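Local structure of coat protein (Papaya mosaic virus, 4DOX) at residues Y109-D120 with A152-P163; T58-F66 with V78-L89. The protein probably forms the flexible filamentous capsid of papaya mosaic virus by packing many copies of a largely helical subunit around the viral RNA. One frame throughout, in Å; residues are numbered along the deposited sequence.

Interaction 1. Residues Y109-D120 with A152-P163; sequences YFAPIIWNLRTD and AMQPPSGLTRSP. Unlike the reference sequence in segment 152-163: Thr-160 (reference Ile).
From Tyr-109 beside Ala-152 to Asn-116 beside Thr-160, an irregular chain follows one side of helix 111-118, and the backbone N of Met-153 hydrogen-bonds to Tyr-109 O at the start of the run. Met-153 lays its CB over a face of the Tyr-109 ring, 4.2 Å from the centroid. Its chain runs extended through chi2 to set SD obliquely beside the Phe-110 ring, a Met-aromatic contact, and the bend at chi3 (-39°) then turns CE toward Tyr-109 CE2. Pro-112 and Ile-113 continue the apolar strip: Pro-112 CB meets Pro-155 CD and Leu-159 CD2, each at 3.8 Å, and Ile-113 CD1 packs against Met-153 CG and the Gln-154/Pro-155 peptide. Polar side chains then take over, fastening the irregular loop to the helix through its peptide groups. Asn-116 serves two of them, OD1 accepting from Thr-160 N at 3.1 Å from above the amide plane, while ND2 reaches Gly-158 O almost straight and within that plane. Trp-115 NE1 donates to Arg-161 O (3.1 Å). Arg-161, extended from CG to NE, forms a side-on salt bridge with Asp-120, NE to OD2 at 2.9 Å and NH2 to OD1 at 3.0 Å, both oxygens being met on the syn side. Trp-115 CZ2 and Thr-119 CG2 lie over the guanidinium, with the indole plane turned 77° from it. A water donates to Asn-116 O and Thr-119 O. Beyond the contact, Arg-161 NH1 forms a second salt bridge with Glu-167 of helix 165-172, and Ile-114 touches Tyr-68 of helix 56-70.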
loop_
_atom_site.group_PDB
_atom_site.type_symbol
_atom_site.label_atom_id
_atom_site.label_comp_id
_atom_site.label_asym_id
_atom_site.label_seq_id
_atom_site.Cartn_x
_atom_site.Cartn_y
_atom_site.Cartn_z
ATOM N N TYR A 109 1.399 -1.453 -0.715
ATOM C CA TYR A 109 2.556 -1.148 -1.557
ATOM C C TYR A 109 3.451 -0.060 -0.945
ATOM O O TYR A 109 4.652 0.064 -1.329
ATOM C CB TYR A 109 2.099 -0.718 -2.970
ATOM C CG TYR A 109 3.244 -0.326 -3.892
ATOM C CD1 TYR A 109 4.211 -1.283 -4.325
ATOM C CD2 TYR A 109 3.365 0.979 -4.356
ATOM C CE1 TYR A 109 5.282 -0.939 -5.205
ATOM C CE2 TYR A 109 4.436 1.351 -5.234
ATOM C CZ TYR A 109 5.391 0.379 -5.647
ATOM O OH TYR A 109 6.425 0.760 -6.475
ATOM N N PHE A 110 2.850 0.737 -0.036
ATOM C CA PHE A 110 3.521 1.840 0.624
ATOM C C PHE A 110 3.688 1.581 2.111
ATOM O O PHE A 110 4.152 2.441 2.841
ATOM C CB PHE A 110 2.713 3.123 0.444
ATOM C CG PHE A 110 2.626 3.588 -0.990
ATOM C CD1 PHE A 110 1.506 3.290 -1.770
ATOM C CD2 PHE A 110 3.680 4.315 -1.562
ATOM C CE1 PHE A 110 1.442 3.698 -3.126
ATOM C CE2 PHE A 110 3.611 4.743 -2.919
ATOM C CZ PHE A 110 2.482 4.443 -3.697
ATOM N N ALA A 111 3.309 0.392 2.567
ATOM C CA ALA A 111 3.437 0.049 3.987
ATOM C C ALA A 111 4.813 0.460 4.581
ATOM O O ALA A 111 4.837 1.114 5.635
ATOM C CB ALA A 111 3.120 -1.425 4.264
ATOM N N PRO A 112 5.953 0.127 3.901
ATOM C CA PRO A 112 7.256 0.439 4.559
ATOM C C PRO A 112 7.505 1.932 4.775
ATOM O O PRO A 112 8.144 2.313 5.748
ATOM C CB PRO A 112 8.298 -0.174 3.614
ATOM C CG PRO A 112 7.543 -1.210 2.877
ATOM C CD PRO A 112 6.159 -0.658 2.671
ATOM N N ILE A 113 6.963 2.775 3.903
ATOM C CA ILE A 113 7.166 4.208 4.028
ATOM C C ILE A 113 6.356 4.744 5.230
ATOM O O ILE A 113 6.857 5.565 6.013
ATOM C CB ILE A 113 6.693 4.931 2.776
ATOM C CG1 ILE A 113 7.263 4.322 1.481
ATOM C CG2 ILE A 113 7.009 6.379 2.873
ATOM C CD1 ILE A 113 8.772 4.214 1.462
ATOM N N ILE A 114 5.104 4.295 5.380
ATOM C CA ILE A 114 4.269 4.839 6.422
ATOM C C ILE A 114 4.758 4.264 7.741
ATOM O O ILE A 114 4.767 4.967 8.768
ATOM C CB ILE A 114 2.760 4.614 6.206
ATOM C CG1 ILE A 114 1.955 5.566 7.101
ATOM C CG2 ILE A 114 2.371 3.149 6.464
ATOM C CD1 ILE A 114 2.155 7.075 6.813
ATOM N N TRP A 115 5.240 3.019 7.707
ATOM C CA TRP A 115 5.954 2.469 8.860
ATOM C C TRP A 115 7.042 3.446 9.336
ATOM O O TRP A 115 7.072 3.816 10.503
ATOM C CB TRP A 115 6.564 1.130 8.514
ATOM C CG TRP A 115 7.324 0.498 9.640
ATOM C CD1 TRP A 115 8.687 0.547 9.843
ATOM C CD2 TRP A 115 6.797 -0.330 10.685
ATOM N NE1 TRP A 115 9.029 -0.179 10.956
ATOM C CE2 TRP A 115 7.893 -0.724 11.499
ATOM C CE3 TRP A 115 5.500 -0.766 11.028
ATOM C CZ2 TRP A 115 7.738 -1.550 12.637
ATOM C CZ3 TRP A 115 5.336 -1.578 12.172
ATOM C CH2 TRP A 115 6.464 -1.968 12.951
ATOM N N ASN A 116 7.912 3.898 8.440
ATOM C CA ASN A 116 8.974 4.802 8.880
ATOM C C ASN A 116 8.422 6.109 9.371
ATOM O O ASN A 116 9.002 6.749 10.237
ATOM C CB ASN A 116 9.974 5.084 7.757
ATOM C CG ASN A 116 11.085 4.058 7.691
ATOM O OD1 ASN A 116 10.881 2.862 8.012
ATOM N ND2 ASN A 116 12.269 4.508 7.270
ATOM N N LEU A 117 7.288 6.509 8.815
ATOM C CA LEU A 117 6.725 7.801 9.161
ATOM C C LEU A 117 6.007 7.853 10.514
ATOM O O LEU A 117 6.051 8.879 11.196
ATOM C CB LEU A 117 5.814 8.291 8.044
ATOM C CG LEU A 117 6.654 8.761 6.863
ATOM C CD1 LEU A 117 5.773 8.884 5.647
ATOM C CD2 LEU A 117 7.286 10.075 7.215
ATOM N N ARG A 118 5.374 6.748 10.909
ATOM C CA ARG A 118 4.521 6.749 12.079
ATOM C C ARG A 118 5.039 5.885 13.233
ATOM O O ARG A 118 4.762 6.213 14.395
ATOM C CB ARG A 118 3.115 6.311 11.694
ATOM C CG ARG A 118 2.486 7.106 10.539
ATOM C CD ARG A 118 1.718 8.277 11.026
ATOM N NE ARG A 118 0.802 7.916 12.119
ATOM C CZ ARG A 118 -0.528 8.001 12.061
ATOM N NH1 ARG A 118 -1.142 8.438 10.953
ATOM N NH2 ARG A 118 -1.254 7.643 13.126
ATOM N N THR A 119 5.766 4.807 12.939
ATOM C CA THR A 119 6.245 3.888 13.973
ATOM C C THR A 119 7.141 4.566 15.048
ATOM O O THR A 119 8.035 5.359 14.712
ATOM C CB THR A 119 6.967 2.725 13.341
ATOM O OG1 THR A 119 6.073 2.102 12.425
ATOM C CG2 THR A 119 7.442 1.712 14.372
ATOM N N ASP A 120 6.859 4.254 16.325
ATOM C CA ASP A 120 7.434 4.917 17.526
ATOM C C ASP A 120 7.259 6.457 17.568
ATOM O O ASP A 120 7.914 7.126 18.376
ATOM C CB ASP A 120 8.913 4.513 17.773
ATOM C CG ASP A 120 9.125 2.998 17.817
ATOM O OD1 ASP A 120 8.205 2.248 18.204
ATOM O OD2 ASP A 120 10.238 2.554 17.468
ATOM N N ALA A 152 7.109 -4.162 -2.038
ATOM C CA ALA A 152 6.493 -2.915 -1.622
ATOM C C ALA A 152 7.530 -1.813 -1.753
ATOM O O ALA A 152 8.734 -2.127 -1.720
ATOM C CB ALA A 152 6.006 -3.016 -0.165
ATOM N N MET A 153 7.083 -0.550 -1.892
ATOM C CA MET A 153 8.011 0.572 -2.015
ATOM C C MET A 153 8.796 0.731 -0.719
ATOM O O MET A 153 8.222 0.757 0.354
ATOM C CB MET A 153 7.305 1.864 -2.431
ATOM C CG MET A 153 8.223 3.090 -2.340
ATOM S SD MET A 153 7.759 4.542 -3.324
ATOM C CE MET A 153 7.172 3.737 -4.808
ATOM N N GLN A 154 10.119 0.804 -0.829
ATOM C CA GLN A 154 11.028 0.876 0.342
ATOM C C GLN A 154 11.464 2.293 0.773
ATOM O O GLN A 154 11.645 3.183 -0.063
ATOM C CB GLN A 154 12.274 -0.001 0.088
ATOM C CG GLN A 154 11.930 -1.487 -0.247
ATOM C CD GLN A 154 11.271 -2.208 0.913
ATOM O OE1 GLN A 154 11.635 -1.990 2.079
ATOM N NE2 GLN A 154 10.283 -3.048 0.617
ATOM N N PRO A 155 11.631 2.506 2.095
ATOM C CA PRO A 155 12.202 3.788 2.466
ATOM C C PRO A 155 13.637 3.926 1.926
ATOM O O PRO A 155 14.339 2.932 1.712
ATOM C CB PRO A 155 12.177 3.781 4.003
ATOM C CG PRO A 155 11.596 2.501 4.391
ATOM C CD PRO A 155 11.692 1.574 3.223
ATOM N N PRO A 156 14.044 5.161 1.667
ATOM C CA PRO A 156 15.362 5.440 1.134
ATOM C C PRO A 156 16.562 4.845 1.925
ATOM O O PRO A 156 17.584 4.600 1.294
ATOM C CB PRO A 156 15.423 6.979 1.140
ATOM C CG PRO A 156 14.239 7.448 2.015
ATOM C CD PRO A 156 13.227 6.381 1.846
ATOM N N SER A 157 16.492 4.638 3.255
ATOM C CA SER A 157 17.645 4.007 3.973
ATOM C C SER A 157 17.238 2.746 4.725
ATOM O O SER A 157 17.864 2.345 5.719
ATOM C CB SER A 157 18.336 4.978 4.945
ATOM O OG SER A 157 18.813 6.138 4.292
ATOM N N GLY A 158 16.178 2.120 4.244
ATOM C CA GLY A 158 15.643 0.937 4.884
ATOM C C GLY A 158 14.789 1.325 6.082
ATOM O O GLY A 158 14.742 2.522 6.504
ATOM N N LEU A 159 14.117 0.315 6.628
ATOM C CA LEU A 159 13.274 0.494 7.794
ATOM C C LEU A 159 14.000 1.127 8.978
ATOM O O LEU A 159 15.202 0.903 9.165
ATOM C CB LEU A 159 12.714 -0.856 8.208
ATOM C CG LEU A 159 11.923 -1.582 7.133
ATOM C CD1 LEU A 159 11.389 -2.907 7.713
ATOM C CD2 LEU A 159 10.780 -0.688 6.498
ATOM N N THR A 160 13.271 1.900 9.790
ATOM C CA THR A 160 13.856 2.533 10.992
ATOM C C THR A 160 14.104 1.517 12.083
ATOM O O THR A 160 14.917 1.744 12.975
ATOM C CB THR A 160 12.959 3.570 11.592
ATOM O OG1 THR A 160 11.661 3.001 11.692
ATOM C CG2 THR A 160 12.896 4.770 10.692
ATOM N N ARG A 161 13.319 0.441 12.038
ATOM C CA ARG A 161 13.575 -0.820 12.750
ATOM C C ARG A 161 12.709 -1.895 12.065
ATOM O O ARG A 161 11.817 -1.568 11.254
ATOM C CB ARG A 161 13.299 -0.720 14.257
ATOM C CG ARG A 161 11.852 -0.499 14.620
ATOM C CD ARG A 161 11.619 -0.612 16.130
ATOM N NE ARG A 161 10.271 -0.205 16.558
ATOM C CZ ARG A 161 9.177 -0.975 16.514
ATOM N NH1 ARG A 161 9.230 -2.230 16.040
ATOM N NH2 ARG A 161 8.022 -0.488 16.953
ATOM N N SER A 162 12.998 -3.161 12.347
ATOM C CA SER A 162 12.074 -4.236 12.017
ATOM C C SER A 162 10.906 -4.245 12.970
ATOM O O SER A 162 11.010 -3.709 14.091
ATOM C CB SER A 162 12.787 -5.580 12.092
ATOM O OG SER A 162 13.189 -5.901 10.774
ATOM N N PRO A 163 9.785 -4.860 12.554
ATOM C CA PRO A 163 8.757 -5.121 13.562
ATOM C C PRO A 163 9.281 -6.099 14.614
ATOM O O PRO A 163 10.181 -6.862 14.321
ATOM C CB PRO A 163 7.603 -5.731 12.765
ATOM C CG PRO A 163 7.937 -5.608 11.383
ATOM C CD PRO A 163 9.295 -5.048 11.186
HETATM O O HOH W 1 9.757 5.532 12.522
#

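Interaction 2. Residues T58-F66 with V78-L89; sequences TVALELVNF and VTGPSSIPEISL
Glu-62 and Ser-83 form the polar half of this helix-to-loop contact, in which an ST turn at Ser-82 and a type II beta turn from Ile-84 to Ile-87 shape the connection between helices 56-70 and 89-98 of the helical coat protein. The carboxylate takes two bonds from one residue: OE1 accepts from Ser-83 N at 2.8 Å and OE2 from Ser-83 OG at 2.7 Å, each through its syn lone pair. This two-point grip fixes the rotation of the carboxylate and would be expected to favour its charged form. Glu-62 reaches the loop because its chain runs extended beyond CG (chi2 174°). One helical turn earlier, Val-59 CG2 lies beside Ser-83 OG and Ile-84 CG1.

The other half is apolar. Phe-66, with CG anti to its own N (chi1 171°), carries its ring out to the loop, where Val-78 CG1 sits over one face toward the rim. Ring atom CE2 is 4.0 Å from Val-78 CG2, and Thr-79 OG1 approaches CE1. Leu-89 fits between Glu-62 and Phe-66, placing CD2 by Glu-62 CB at 4.0 Å and CD1 by Phe-66 CB at 3.8 Å. Leu-63 CD1 meets Val-78 CG1, the two side chains crossing at about a right angle.

In the second shell, helix 89-98 backs the same surface through Leu-92 against Val-59 and Val-96 against Leu-63. Backbone bonding of Leu-89 N to Gly-80 O ties the two limbs of the loop together. The presentation of Ser-83 illustrates how a neighbouring residue sets a first-shell donor: Ser-82 OG accepts from Ile-84 N at 2.9 Å and donates to Ile-87 O at 2.9 Å.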
loop_
_atom_site.group_PDB
_atom_site.type_symbol
_atom_site.label_atom_id
_atom_site.label_comp_id
_atom_site.label_asym_id
_atom_site.label_seq_id
_atom_site.Cartn_x
_atom_site.Cartn_y
_atom_site.Cartn_z
ATOM N N THR A 58 4.422 11.472 -2.760
ATOM C CA THR A 58 4.083 12.139 -1.519
ATOM C C THR A 58 2.556 12.318 -1.359
ATOM O O THR A 58 2.014 12.293 -0.237
ATOM C CB THR A 58 4.790 13.498 -1.365
ATOM O OG1 THR A 58 4.311 14.423 -2.342
ATOM C CG2 THR A 58 6.294 13.374 -1.531
ATOM N N VAL A 59 1.863 12.517 -2.468
ATOM C CA VAL A 59 0.450 12.827 -2.388
ATOM C C VAL A 59 -0.290 11.498 -2.148
ATOM O O VAL A 59 -1.168 11.408 -1.288
ATOM C CB VAL A 59 -0.013 13.658 -3.628
ATOM C CG1 VAL A 59 -1.506 13.642 -3.821
ATOM C CG2 VAL A 59 0.487 15.074 -3.520
ATOM N N ALA A 60 0.114 10.444 -2.844
ATOM C CA ALA A 60 -0.412 9.122 -2.546
ATOM C C ALA A 60 -0.267 8.846 -1.074
ATOM O O ALA A 60 -1.198 8.337 -0.447
ATOM C CB ALA A 60 0.308 8.063 -3.327
ATOM N N LEU A 61 0.894 9.175 -0.502
ATOM C CA LEU A 61 1.123 8.879 0.942
ATOM C C LEU A 61 0.110 9.519 1.884
ATOM O O LEU A 61 -0.051 9.083 3.024
ATOM C CB LEU A 61 2.507 9.307 1.399
ATOM C CG LEU A 61 3.634 8.291 1.540
ATOM C CD1 LEU A 61 3.149 6.900 1.633
ATOM C CD2 LEU A 61 4.509 8.455 0.357
ATOM N N GLU A 62 -0.542 10.574 1.408
ATOM C CA GLU A 62 -1.567 11.226 2.196
ATOM C C GLU A 62 -2.770 10.320 2.365
ATOM O O GLU A 62 -3.369 10.282 3.436
ATOM C CB GLU A 62 -1.984 12.529 1.553
ATOM C CG GLU A 62 -0.897 13.577 1.594
ATOM C CD GLU A 62 -1.290 14.812 0.830
ATOM O OE1 GLU A 62 -2.465 15.226 0.910
ATOM O OE2 GLU A 62 -0.409 15.369 0.145
ATOM N N LEU A 63 -3.098 9.571 1.311
ATOM C CA LEU A 63 -4.192 8.616 1.370
ATOM C C LEU A 63 -3.756 7.436 2.226
ATOM O O LEU A 63 -4.536 6.945 3.075
ATOM C CB LEU A 63 -4.614 8.163 -0.026
ATOM C CG LEU A 63 -5.599 6.998 -0.167
ATOM C CD1 LEU A 63 -6.943 7.321 0.410
ATOM C CD2 LEU A 63 -5.754 6.722 -1.605
ATOM N N VAL A 64 -2.505 7.014 2.034
ATOM C CA VAL A 64 -1.934 5.936 2.856
ATOM C C VAL A 64 -1.991 6.241 4.348
ATOM O O VAL A 64 -2.377 5.381 5.154
ATOM C CB VAL A 64 -0.493 5.592 2.438
ATOM C CG1 VAL A 64 -0.010 4.400 3.215
ATOM C CG2 VAL A 64 -0.446 5.353 0.913
ATOM N N ASN A 65 -1.607 7.457 4.719
ATOM C CA ASN A 65 -1.715 7.881 6.088
ATOM C C ASN A 65 -3.139 7.741 6.579
ATOM O O ASN A 65 -3.380 7.277 7.677
ATOM C CB ASN A 65 -1.314 9.347 6.210
ATOM C CG ASN A 65 -1.070 9.784 7.676
ATOM O OD1 ASN A 65 -0.252 9.190 8.412
ATOM N ND2 ASN A 65 -1.760 10.836 8.085
ATOM N N PHE A 66 -4.101 8.157 5.762
ATOM C CA PHE A 66 -5.485 8.183 6.209
ATOM C C PHE A 66 -5.882 6.752 6.536
ATOM O O PHE A 66 -6.540 6.510 7.549
ATOM C CB PHE A 66 -6.426 8.757 5.141
ATOM C CG PHE A 66 -7.874 8.585 5.497
ATOM C CD1 PHE A 66 -8.552 9.569 6.209
ATOM C CD2 PHE A 66 -8.546 7.396 5.190
ATOM C CE1 PHE A 66 -9.893 9.375 6.580
ATOM C CE2 PHE A 66 -9.869 7.204 5.543
ATOM C CZ PHE A 66 -10.541 8.174 6.256
ATOM N N VAL A 78 -13.563 7.239 3.080
ATOM C CA VAL A 78 -12.463 8.169 2.974
ATOM C C VAL A 78 -12.960 9.632 3.037
ATOM O O VAL A 78 -13.826 10.050 2.211
ATOM C CB VAL A 78 -11.609 7.862 1.710
ATOM C CG1 VAL A 78 -10.416 8.768 1.656
ATOM C CG2 VAL A 78 -11.123 6.414 1.781
ATOM N N THR A 79 -12.451 10.395 4.021
ATOM C CA THR A 79 -12.872 11.808 4.181
ATOM C C THR A 79 -11.702 12.809 4.198
ATOM O O THR A 79 -10.527 12.428 4.333
ATOM C CB THR A 79 -13.640 12.035 5.500
ATOM O OG1 THR A 79 -12.723 11.854 6.601
ATOM C CG2 THR A 79 -14.815 11.088 5.628
ATOM N N GLY A 80 -12.034 14.091 4.117
ATOM C CA GLY A 80 -11.014 15.116 4.240
ATOM C C GLY A 80 -10.244 15.468 2.967
ATOM O O GLY A 80 -10.234 14.700 1.983
ATOM N N PRO A 81 -9.598 16.649 2.982
ATOM C CA PRO A 81 -8.882 17.202 1.826
ATOM C C PRO A 81 -7.495 16.570 1.656
ATOM O O PRO A 81 -6.976 15.969 2.597
ATOM C CB PRO A 81 -8.716 18.680 2.201
ATOM C CG PRO A 81 -8.589 18.625 3.735
ATOM C CD PRO A 81 -9.544 17.541 4.163
ATOM N N SER A 82 -6.898 16.719 0.475
ATOM C CA SER A 82 -5.490 16.407 0.313
ATOM C C SER A 82 -4.746 17.725 0.227
ATOM O O SER A 82 -5.382 18.773 0.266
ATOM C CB SER A 82 -5.242 15.605 -0.958
ATOM O OG SER A 82 -5.105 16.477 -2.051
ATOM N N SER A 83 -3.420 17.679 0.063
ATOM C CA SER A 83 -2.630 18.881 -0.111
ATOM C C SER A 83 -2.844 19.590 -1.456
ATOM O O SER A 83 -2.320 20.703 -1.638
ATOM C CB SER A 83 -1.151 18.613 0.144
ATOM O OG SER A 83 -0.580 17.822 -0.876
ATOM N N ILE A 84 -3.608 18.990 -2.377
ATOM C CA ILE A 84 -3.913 19.624 -3.690
ATOM C C ILE A 84 -5.356 20.160 -3.668
ATOM O O ILE A 84 -6.297 19.420 -3.326
ATOM C CB ILE A 84 -3.693 18.662 -4.966
ATOM C CG1 ILE A 84 -2.327 17.960 -4.990
ATOM C CG2 ILE A 84 -3.931 19.400 -6.285
ATOM C CD1 ILE A 84 -1.144 18.895 -4.885
ATOM N N PRO A 85 -5.546 21.451 -4.014
ATOM C CA PRO A 85 -6.913 21.960 -3.833
ATOM C C PRO A 85 -7.816 21.370 -4.881
ATOM O O PRO A 85 -7.392 21.130 -6.038
ATOM C CB PRO A 85 -6.773 23.477 -4.047
ATOM C CG PRO A 85 -5.259 23.772 -3.989
ATOM C CD PRO A 85 -4.638 22.499 -4.533
ATOM N N GLU A 86 -9.049 21.106 -4.479
ATOM C CA GLU A 86 -10.012 20.464 -5.387
ATOM C C GLU A 86 -9.660 19.014 -5.785
ATOM O O GLU A 86 -10.192 18.492 -6.781
ATOM C CB GLU A 86 -10.312 21.346 -6.644
ATOM C CG GLU A 86 -11.764 21.995 -6.688
ATOM C CD GLU A 86 -12.932 20.979 -6.366
ATOM O OE1 GLU A 86 -12.743 19.724 -6.567
ATOM O OE2 GLU A 86 -14.027 21.457 -5.907
ATOM N N ILE A 87 -8.770 18.380 -5.012
ATOM C CA ILE A 87 -8.684 16.907 -4.987
ATOM C C ILE A 87 -8.750 16.448 -3.541
ATOM O O ILE A 87 -7.855 16.743 -2.780
ATOM C CB ILE A 87 -7.396 16.387 -5.673
ATOM C CG1 ILE A 87 -7.307 16.956 -7.083
ATOM C CG2 ILE A 87 -7.438 14.879 -5.826
ATOM C CD1 ILE A 87 -5.990 16.727 -7.740
ATOM N N SER A 88 -9.834 15.775 -3.161
ATOM C CA SER A 88 -10.023 15.253 -1.780
ATOM C C SER A 88 -9.386 13.873 -1.678
ATOM O O SER A 88 -9.060 13.282 -2.698
ATOM C CB SER A 88 -11.517 15.138 -1.449
ATOM O OG SER A 88 -12.143 14.186 -2.289
ATOM N N LEU A 89 -9.199 13.354 -0.466
ATOM C CA LEU A 89 -8.696 11.990 -0.315
ATOM C C LEU A 89 -9.669 11.002 -0.972
ATOM O O LEU A 89 -9.244 10.050 -1.661
ATOM C CB LEU A 89 -8.427 11.615 1.151
ATOM C CG LEU A 89 -7.352 12.445 1.881
ATOM C CD1 LEU A 89 -7.132 11.980 3.286
ATOM C CD2 LEU A 89 -5.992 12.541 1.189
#

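In the fold
Interactions 1 and 2 are a case of one helix serving two neighbours: the face of helix 56-70 carrying Glu-62 and Phe-66 engages the 78-89 loop, while Leu-61, Val-64 and Asn-65 turn to segment 109-120. Their centres are 19 Å apart, yet they touch directly. Arg-118 NH1 probably hydrogen-bonds Asn-65 OD1 at 2.8 Å, and the same oxygen lies 3.6 Å from Ile-114 CD1. Beside this, Phe-110 CB packs 3.9 Å from Val-64 CG2 and 4.0 Å from Leu-61 CD1. Both segments of interaction 2 precede those of interaction 1 in the sequence, so the two contacts follow one another along the chain.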